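Local coordinates for protein hydrazine synthase subunit alpha (Candidatus Kuenenia stuttgartiensis, PDB 5C2V) that makes hydrazine from hydroxylamine and ammonia, the second half-reaction of the hydrazine synthase complex, and carries two heme c groups, at residues G114-K122 / I209-I218; Y510-V518 / H573-W581. All blocks are in the same frame, centred on the assembly; numbering follows the deposited sequence.

Contact 1 of 2, residues G114-K122 / I209-I218; sequences GLRQMTDLK and IEFPHLNTTI
Two hydrogen bonds join Arg-116 and Met-118 to the hairpin 209-218. The Arg-116 NH2 lies 3.1 Å from Leu-214 O. The bond is nearly straight, with an N-H...O angle of 170°, and it lies in both the guanidinium and the carbonyl plane. The arm is extended from CG to NE, with CG anti to the backbone N (chi1 -177°), and this carries the guanidinium out to the hairpin turn. The same NH2 also bonds Thr-192 O. The second bond runs from Thr-216 OG1 to Met-118 O at 2.8 Å. A weak, bent bond joins His-213 NE2 to Asp-120 OD2 at 3.1 Å. There the carboxylate oxygen sits at the edge of the imidazole, and the two planes are 82° apart.

The apolar part centres on Phe-211 and Leu-214. Asp-120 CB stands over one face of the Phe-211 ring, 3.9 Å from its centroid, in a CH-pi contact. Asp-120 N lies over a face of the ring too, offset toward the rim. Both methyls of Leu-214 cross the extended Gln-117 chain at a slant, with Gln-117 CG 3.7 Å from Leu-214 CD1. Met-118 CE meets Thr-216 CG2 at 3.6 Å, and Leu-121 CD1 meets Ile-218 CD1 at 4.2 Å.

The hairpin turns through a type I turn, Pro-212 to Asn-215, with a G1 beta bulge at Asn-215 and Thr-216. The contact joins two sheets that follow each other in the chain, consistent with adjacent blades of the six-bladed beta-propeller. Strand 116-117 is the outermost strand beside 103-109, while strand 216-220 pairs with 186-191. Met-118 and Thr-119 also pack on Leu-190 of that strand.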
loop_
_atom_site.group_PDB
_atom_site.type_symbol
_atom_site.label_atom_id
_atom_site.label_comp_id
_atom_site.label_asym_id
_atom_site.label_seq_id
_atom_site.Cartn_x
_atom_site.Cartn_y
_atom_site.Cartn_z
ATOM N N GLY D 114 -17.267 29.990 -40.339
ATOM C CA GLY D 114 -15.883 29.593 -40.546
ATOM C C GLY D 114 -15.518 28.209 -40.038
ATOM O O GLY D 114 -14.593 28.063 -39.240
ATOM N N LEU D 115 -16.238 27.192 -40.501
ATOM C CA LEU D 115 -15.985 25.819 -40.072
ATOM C C LEU D 115 -14.885 25.166 -40.911
ATOM O O LEU D 115 -15.003 25.068 -42.133
ATOM C CB LEU D 115 -17.279 24.999 -40.145
ATOM C CG LEU D 115 -17.336 23.607 -39.502
ATOM C CD1 LEU D 115 -16.901 22.518 -40.475
ATOM C CD2 LEU D 115 -16.497 23.561 -38.233
ATOM N N ARG D 116 -13.823 24.713 -40.248
ATOM C CA ARG D 116 -12.689 24.091 -40.930
ATOM C C ARG D 116 -12.297 22.763 -40.277
ATOM O O ARG D 116 -12.334 22.630 -39.054
ATOM C CB ARG D 116 -11.488 25.044 -40.945
ATOM C CG ARG D 116 -10.279 24.509 -41.699
ATOM C CD ARG D 116 -9.046 25.371 -41.475
ATOM N NE ARG D 116 -7.856 24.768 -42.070
ATOM C CZ ARG D 116 -6.616 25.198 -41.865
ATOM N NH1 ARG D 116 -6.395 26.239 -41.073
ATOM N NH2 ARG D 116 -5.595 24.585 -42.449
ATOM N N GLN D 117 -11.917 21.787 -41.098
ATOM C CA GLN D 117 -11.549 20.457 -40.612
ATOM C C GLN D 117 -10.038 20.287 -40.463
ATOM O O GLN D 117 -9.299 20.330 -41.446
ATOM C CB GLN D 117 -12.093 19.382 -41.552
ATOM C CG GLN D 117 -11.829 17.961 -41.082
ATOM C CD GLN D 117 -12.336 16.921 -42.060
ATOM O OE1 GLN D 117 -13.091 17.232 -42.980
ATOM N NE2 GLN D 117 -11.921 15.674 -41.866
ATOM N N MET D 118 -9.588 20.097 -39.225
ATOM C CA MET D 118 -8.163 19.979 -38.924
ATOM C C MET D 118 -7.561 18.586 -39.143
ATOM O O MET D 118 -6.455 18.466 -39.668
ATOM C CB MET D 118 -7.908 20.423 -37.485
ATOM C CG MET D 118 -8.413 21.823 -37.207
ATOM S SD MET D 118 -7.970 22.934 -38.554
ATOM C CE MET D 118 -6.215 23.128 -38.258
ATOM N N THR D 119 -8.277 17.538 -38.739
ATOM C CA THR D 119 -7.712 16.186 -38.766
ATOM C C THR D 119 -8.534 15.179 -39.568
ATOM O O THR D 119 -9.743 15.072 -39.393
ATOM C CB THR D 119 -7.542 15.622 -37.338
ATOM O OG1 THR D 119 -8.774 15.754 -36.617
ATOM C CG2 THR D 119 -6.448 16.364 -36.595
ATOM N N ASP D 120 -7.871 14.471 -40.477
ATOM C CA ASP D 120 -8.471 13.332 -41.172
ATOM C C ASP D 120 -8.075 11.974 -40.578
ATOM O O ASP D 120 -8.385 10.934 -41.162
ATOM C CB ASP D 120 -8.129 13.358 -42.661
ATOM C CG ASP D 120 -9.220 12.731 -43.512
ATOM O OD1 ASP D 120 -10.385 12.715 -43.058
ATOM O OD2 ASP D 120 -8.919 12.254 -44.625
ATOM N N LEU D 121 -7.391 11.989 -39.433
ATOM C CA LEU D 121 -6.725 10.802 -38.879
ATOM C C LEU D 121 -7.610 9.559 -38.832
ATOM O O LEU D 121 -8.815 9.649 -38.604
ATOM C CB LEU D 121 -6.221 11.099 -37.458
ATOM C CG LEU D 121 -5.573 9.938 -36.687
ATOM C CD1 LEU D 121 -4.217 9.576 -37.277
ATOM C CD2 LEU D 121 -5.463 10.222 -35.193
ATOM N N LYS D 122 -6.999 8.398 -39.055
ATOM C CA LYS D 122 -7.725 7.145 -38.981
ATOM C C LYS D 122 -7.631 6.725 -37.524
ATOM O O LYS D 122 -6.604 6.220 -37.070
ATOM C CB LYS D 122 -7.084 6.110 -39.914
ATOM C CG LYS D 122 -7.880 4.853 -40.213
ATOM C CD LYS D 122 -7.024 3.885 -41.033
ATOM C CE LYS D 122 -6.357 4.594 -42.210
ATOM N NZ LYS D 122 -5.445 3.705 -42.985
ATOM N N ILE D 209 2.363 12.580 -40.511
ATOM C CA ILE D 209 1.270 12.307 -41.436
ATOM C C ILE D 209 0.731 13.621 -42.004
ATOM O O ILE D 209 0.399 14.543 -41.256
ATOM C CB ILE D 209 0.136 11.521 -40.759
ATOM C CG1 ILE D 209 0.686 10.247 -40.116
ATOM C CG2 ILE D 209 -0.956 11.185 -41.764
ATOM C CD1 ILE D 209 -0.320 9.506 -39.264
ATOM N N GLU D 210 0.662 13.706 -43.330
ATOM C CA GLU D 210 0.199 14.920 -43.998
ATOM C C GLU D 210 -1.277 14.855 -44.374
ATOM O O GLU D 210 -1.768 13.827 -44.840
ATOM C CB GLU D 210 1.031 15.198 -45.253
ATOM C CG GLU D 210 2.315 15.974 -45.005
ATOM C CD GLU D 210 2.981 16.420 -46.296
ATOM O OE1 GLU D 210 3.530 15.558 -47.013
ATOM O OE2 GLU D 210 2.950 17.633 -46.594
ATOM N N PHE D 211 -1.971 15.971 -44.173
ATOM C CA PHE D 211 -3.362 16.122 -44.586
ATOM C C PHE D 211 -3.474 17.268 -45.590
ATOM O O PHE D 211 -3.790 18.401 -45.215
ATOM C CB PHE D 211 -4.268 16.379 -43.380
ATOM C CG PHE D 211 -4.362 15.219 -42.429
ATOM C CD1 PHE D 211 -4.214 13.918 -42.880
ATOM C CD2 PHE D 211 -4.602 15.432 -41.081
ATOM C CE1 PHE D 211 -4.301 12.851 -42.005
ATOM C CE2 PHE D 211 -4.690 14.368 -40.201
ATOM C CZ PHE D 211 -4.540 13.077 -40.665
ATOM N N PRO D 212 -3.195 16.974 -46.871
ATOM C CA PRO D 212 -3.144 17.962 -47.955
ATOM C C PRO D 212 -4.480 18.651 -48.221
ATOM O O PRO D 212 -4.513 19.869 -48.399
ATOM C CB PRO D 212 -2.726 17.129 -49.174
ATOM C CG PRO D 212 -2.141 15.875 -48.612
ATOM C CD PRO D 212 -2.901 15.616 -47.357
ATOM N N HIS D 213 -5.563 17.881 -48.244
ATOM C CA HIS D 213 -6.874 18.431 -48.572
ATOM C C HIS D 213 -7.387 19.359 -47.474
ATOM O O HIS D 213 -8.228 20.223 -47.724
ATOM C CB HIS D 213 -7.879 17.303 -48.837
ATOM C CG HIS D 213 -7.869 16.221 -47.801
ATOM N ND1 HIS D 213 -6.919 15.222 -47.778
ATOM C CD2 HIS D 213 -8.703 15.972 -46.764
ATOM C CE1 HIS D 213 -7.163 14.410 -46.763
ATOM N NE2 HIS D 213 -8.239 14.843 -46.133
ATOM N N LEU D 214 -6.884 19.171 -46.258
ATOM C CA LEU D 214 -7.225 20.051 -45.146
ATOM C C LEU D 214 -6.161 21.121 -44.901
ATOM O O LEU D 214 -6.332 21.983 -44.037
ATOM C CB LEU D 214 -7.440 19.232 -43.874
ATOM C CG LEU D 214 -8.480 18.118 -43.999
ATOM C CD1 LEU D 214 -8.590 17.328 -42.706
ATOM C CD2 LEU D 214 -9.828 18.695 -44.402
ATOM N N ASN D 215 -5.076 21.059 -45.670
ATOM C CA ASN D 215 -3.928 21.951 -45.498
ATOM C C ASN D 215 -3.391 21.919 -44.067
ATOM O O ASN D 215 -3.144 22.961 -43.460
ATOM C CB ASN D 215 -4.296 23.388 -45.891
ATOM C CG ASN D 215 -3.076 24.273 -46.086
ATOM O OD1 ASN D 215 -2.055 23.838 -46.620
ATOM N ND2 ASN D 215 -3.174 25.521 -45.641
ATOM N N THR D 216 -3.223 20.715 -43.524
ATOM C CA THR D 216 -2.707 20.553 -42.165
ATOM C C THR D 216 -1.681 19.427 -42.103
ATOM O O THR D 216 -1.627 18.586 -42.998
ATOM C CB THR D 216 -3.835 20.257 -41.155
ATOM O OG1 THR D 216 -4.538 19.073 -41.552
ATOM C CG2 THR D 216 -4.813 21.419 -41.079
ATOM N N THR D 217 -0.868 19.408 -41.051
ATOM C CA THR D 217 0.108 18.327 -40.888
ATOM C C THR D 217 0.216 17.896 -39.426
ATOM O O THR D 217 0.177 18.734 -38.531
ATOM C CB THR D 217 1.503 18.743 -41.403
ATOM O OG1 THR D 217 1.391 19.254 -42.737
ATOM C CG2 THR D 217 2.459 17.556 -41.402
ATOM N N ILE D 218 0.344 16.594 -39.179
ATOM C CA ILE D 218 0.458 16.113 -37.803
ATOM C C ILE D 218 1.745 15.333 -37.537
ATOM O O ILE D 218 2.250 14.609 -38.403
ATOM C CB ILE D 218 -0.740 15.221 -37.410
ATOM C CG1 ILE D 218 -0.912 14.072 -38.406
ATOM C CG2 ILE D 218 -2.012 16.044 -37.325
ATOM C CD1 ILE D 218 -2.026 13.115 -38.045
#

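Contact 2 of 2, residues Y510-V518 / H573-W581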
loop_
_atom_site.group_PDB
_atom_site.type_symbol
_atom_site.label_atom_id
_atom_site.label_comp_id
_atom_site.label_asym_id
_atom_site.label_seq_id
_atom_site.Cartn_x
_atom_site.Cartn_y
_atom_site.Cartn_z
ATOM N N TYR D 510 27.535 -1.059 -22.592
ATOM C CA TYR D 510 28.428 -1.167 -21.441
ATOM C C TYR D 510 28.350 0.063 -20.540
ATOM O O TYR D 510 27.925 1.137 -20.966
ATOM C CB TYR D 510 29.875 -1.397 -21.894
ATOM C CG TYR D 510 30.478 -0.280 -22.723
ATOM C CD1 TYR D 510 31.121 0.793 -22.117
ATOM C CD2 TYR D 510 30.425 -0.312 -24.110
ATOM C CE1 TYR D 510 31.679 1.811 -22.870
ATOM C CE2 TYR D 510 30.981 0.700 -24.871
ATOM C CZ TYR D 510 31.607 1.759 -24.246
ATOM O OH TYR D 510 32.162 2.767 -24.998
ATOM N N VAL D 511 28.757 -0.113 -19.286
ATOM C CA VAL D 511 28.761 0.972 -18.312
ATOM C C VAL D 511 30.183 1.247 -17.826
ATOM O O VAL D 511 30.931 0.319 -17.518
ATOM C CB VAL D 511 27.851 0.648 -17.104
ATOM C CG1 VAL D 511 27.995 1.703 -16.018
ATOM C CG2 VAL D 511 26.403 0.538 -17.549
ATOM N N GLU D 512 30.549 2.524 -17.764
ATOM C CA GLU D 512 31.881 2.925 -17.326
ATOM C C GLU D 512 32.101 2.602 -15.852
ATOM O O GLU D 512 31.146 2.409 -15.099
ATOM C CB GLU D 512 32.104 4.419 -17.576
ATOM C CG GLU D 512 32.011 4.835 -19.036
ATOM C CD GLU D 512 33.193 4.364 -19.861
ATOM O OE1 GLU D 512 33.102 4.405 -21.106
ATOM O OE2 GLU D 512 34.216 3.961 -19.268
ATOM N N SER D 513 33.368 2.546 -15.451
ATOM C CA SER D 513 33.742 2.178 -14.089
ATOM C C SER D 513 33.182 3.132 -13.033
ATOM O O SER D 513 33.072 2.769 -11.863
ATOM C CB SER D 513 35.266 2.113 -13.963
ATOM O OG SER D 513 35.848 3.394 -14.127
ATOM N N ASP D 514 32.832 4.347 -13.445
ATOM C CA ASP D 514 32.288 5.332 -12.516
ATOM C C ASP D 514 30.762 5.305 -12.498
ATOM O O ASP D 514 30.128 6.100 -11.803
ATOM C CB ASP D 514 32.789 6.737 -12.867
ATOM C CG ASP D 514 32.253 7.236 -14.195
ATOM O OD1 ASP D 514 31.983 6.401 -15.082
ATOM O OD2 ASP D 514 32.104 8.467 -14.351
ATOM N N GLY D 515 30.178 4.393 -13.267
ATOM C CA GLY D 515 28.735 4.222 -13.287
ATOM C C GLY D 515 28.041 5.018 -14.375
ATOM O O GLY D 515 26.812 5.049 -14.441
ATOM N N SER D 516 28.827 5.660 -15.232
ATOM C CA SER D 516 28.278 6.462 -16.319
ATOM C C SER D 516 28.108 5.637 -17.589
ATOM O O SER D 516 28.947 4.796 -17.909
ATOM C CB SER D 516 29.172 7.672 -16.599
ATOM O OG SER D 516 30.471 7.269 -16.995
ATOM N N THR D 517 27.015 5.873 -18.307
ATOM C CA THR D 517 26.780 5.180 -19.567
ATOM C C THR D 517 26.091 6.093 -20.575
ATOM O O THR D 517 25.347 6.997 -20.201
ATOM C CB THR D 517 25.934 3.903 -19.366
ATOM O OG1 THR D 517 25.865 3.172 -20.597
ATOM C CG2 THR D 517 24.527 4.251 -18.904
ATOM N N VAL D 518 26.358 5.861 -21.855
ATOM C CA VAL D 518 25.748 6.640 -22.925
ATOM C C VAL D 518 25.586 5.761 -24.160
ATOM O O VAL D 518 26.433 4.909 -24.435
ATOM C CB VAL D 518 26.592 7.896 -23.265
ATOM C CG1 VAL D 518 28.008 7.504 -23.662
ATOM C CG2 VAL D 518 25.928 8.719 -24.361
ATOM N N HIS D 573 31.246 14.691 -12.972
ATOM C CA HIS D 573 32.136 14.654 -14.118
ATOM C C HIS D 573 32.253 13.201 -14.555
ATOM O O HIS D 573 32.890 12.389 -13.885
ATOM C CB HIS D 573 33.494 15.252 -13.758
ATOM C CG HIS D 573 34.411 15.441 -14.925
ATOM N ND1 HIS D 573 35.675 15.970 -14.797
ATOM C CD2 HIS D 573 34.247 15.173 -16.245
ATOM C CE1 HIS D 573 36.254 16.021 -15.983
ATOM N NE2 HIS D 573 35.408 15.543 -16.878
ATOM N N ALA D 574 31.640 12.884 -15.690
ATOM C CA ALA D 574 31.439 11.496 -16.083
ATOM C C ALA D 574 32.311 11.094 -17.264
ATOM O O ALA D 574 32.603 11.906 -18.141
ATOM C CB ALA D 574 29.971 11.257 -16.410
ATOM N N LYS D 575 32.715 9.828 -17.276
ATOM C CA LYS D 575 33.521 9.289 -18.363
ATOM C C LYS D 575 32.721 9.199 -19.657
ATOM O O LYS D 575 33.276 9.323 -20.749
ATOM C CB LYS D 575 34.064 7.906 -17.994
ATOM C CG LYS D 575 35.078 7.903 -16.862
ATOM C CD LYS D 575 35.719 6.530 -16.718
ATOM C CE LYS D 575 36.785 6.520 -15.635
ATOM N NZ LYS D 575 37.479 5.204 -15.564
ATOM N N ALA D 576 31.416 8.984 -19.526
ATOM C CA ALA D 576 30.541 8.811 -20.682
ATOM C C ALA D 576 30.422 10.091 -21.503
ATOM O O ALA D 576 30.178 10.042 -22.709
ATOM C CB ALA D 576 29.165 8.346 -20.233
ATOM N N LEU D 577 30.600 11.231 -20.842
ATOM C CA LEU D 577 30.509 12.536 -21.493
ATOM C C LEU D 577 31.490 12.662 -22.655
ATOM O O LEU D 577 31.236 13.386 -23.617
ATOM C CB LEU D 577 30.759 13.653 -20.475
ATOM C CG LEU D 577 30.652 15.097 -20.969
ATOM C CD1 LEU D 577 29.252 15.389 -21.488
ATOM C CD2 LEU D 577 31.032 16.071 -19.865
ATOM N N TYR D 578 32.607 11.951 -22.560
ATOM C CA TYR D 578 33.645 12.017 -23.582
ATOM C C TYR D 578 33.476 10.933 -24.642
ATOM O O TYR D 578 34.202 10.909 -25.635
ATOM C CB TYR D 578 35.026 11.919 -22.932
ATOM C CG TYR D 578 35.317 13.060 -21.982
ATOM C CD1 TYR D 578 34.915 13.006 -20.654
ATOM C CD2 TYR D 578 35.982 14.198 -22.418
ATOM C CE1 TYR D 578 35.172 14.051 -19.786
ATOM C CE2 TYR D 578 36.244 15.247 -21.559
ATOM C CZ TYR D 578 35.838 15.169 -20.243
ATOM O OH TYR D 578 36.098 16.212 -19.385
ATOM N N ASN D 579 32.521 10.036 -24.430
ATOM C CA ASN D 579 32.203 9.017 -25.426
ATOM C C ASN D 579 31.003 9.415 -26.283
ATOM O O ASN D 579 30.564 8.646 -27.139
ATOM C CB ASN D 579 31.939 7.670 -24.750
ATOM C CG ASN D 579 32.128 6.493 -25.694
ATOM O OD1 ASN D 579 32.739 6.626 -26.754
ATOM N ND2 ASN D 579 31.605 5.333 -25.310
ATOM N N TRP D 580 30.476 10.616 -26.060
ATOM C CA TRP D 580 29.203 11.009 -26.663
ATOM C C TRP D 580 29.352 11.602 -28.070
ATOM O O TRP D 580 29.045 10.935 -29.058
ATOM C CB TRP D 580 28.499 12.013 -25.749
ATOM C CG TRP D 580 27.025 12.136 -25.970
ATOM C CD1 TRP D 580 26.264 11.447 -26.871
ATOM C CD2 TRP D 580 26.127 12.991 -25.256
ATOM N NE1 TRP D 580 24.947 11.831 -26.768
ATOM C CE2 TRP D 580 24.837 12.779 -25.783
ATOM C CE3 TRP D 580 26.289 13.922 -24.226
ATOM C CZ2 TRP D 580 23.718 13.462 -25.314
ATOM C CZ3 TRP D 580 25.178 14.599 -23.762
ATOM C CH2 TRP D 580 23.908 14.366 -24.305
ATOM N N TRP D 581 29.805 12.852 -28.167
ATOM C CA TRP D 581 30.139 13.427 -29.467
ATOM C C TRP D 581 31.511 14.102 -29.420
ATOM O O TRP D 581 31.639 15.213 -28.903
ATOM C CB TRP D 581 29.043 14.427 -29.866
ATOM C CG TRP D 581 29.281 15.212 -31.123
ATOM C CD1 TRP D 581 30.020 14.833 -32.201
ATOM C CD2 TRP D 581 28.763 16.516 -31.429
ATOM N NE1 TRP D 581 30.000 15.819 -33.160
ATOM C CE2 TRP D 581 29.236 16.862 -32.710
ATOM C CE3 TRP D 581 27.945 17.421 -30.745
ATOM C CZ2 TRP D 581 28.921 18.076 -33.320
ATOM C CZ3 TRP D 581 27.637 18.628 -31.351
ATOM C CH2 TRP D 581 28.123 18.942 -32.625
#
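Ser-516 OG sits between the two segments: it donates to Asp-514 OD1 at 2.6 Å and accepts from Ala-576 N of the loop 573-581 at 3.2 Å. The first of these bonds meets Asp-514 OD1 on the syn side, near the carboxylate plane. Asp-514 OD1 also accepts from Ser-516 N, which approaches from above that plane. These two bonds fix the rotation of the carboxylate. Asp-514 OD2 accepts from Lys-575 N at 3.3 Å.

The Ser-516 N bond makes an Asx turn. It overlaps a type I beta turn from Glu-512 to Gly-515, which leads into strand 517-522 of the middle domain. The Lys-575 chain runs extended over this turn, and its NZ bonds Ser-513 OG at 2.8 Å. Its CB packs against Glu-512 CG.

Further along, apolar groups take over around Val-518, which uses both methyls. Val-518 CG1 touches Ala-576 CB at 3.7 Å. With chi1 at 58°, CG2 is anti to the backbone N, which turns it to the Trp-580 indole. There Val-518 CG2 sits over a face, 3.9 Å from the centroid of the Trp-580 five-membered ring, in a CH-pi contact. Trp-580 NE1 bonds Thr-430 OG1. Trp-580 also stacks on Trp-85 of the gamma subunit, and His-573 on Trp-214 of the beta subunit.

Apart from these, Asn-579 ND2 makes a weak, bent bond to Tyr-510 OH.

Contact 1 and contact 2 lie in different parts of the chain. Their centres are 44 Å apart and their nearest atoms about 25 Å, so they do not touch. They follow each other in sequence, 114-122 with 209-218 closing before 510-518 with 573-581 opens. Contact 1 joins sheets of the N-terminal propeller region, away from the known heme and metal sites. Contact 2 lies near the middle-domain heme: the side chain of Thr-517 is about 6 Å from the bound heme c and about 7 Å from the side chain of Cys-556, one of its covalent attachments. Contact 2 also meets the beta and gamma subunits, whereas no other chain touches contact 1.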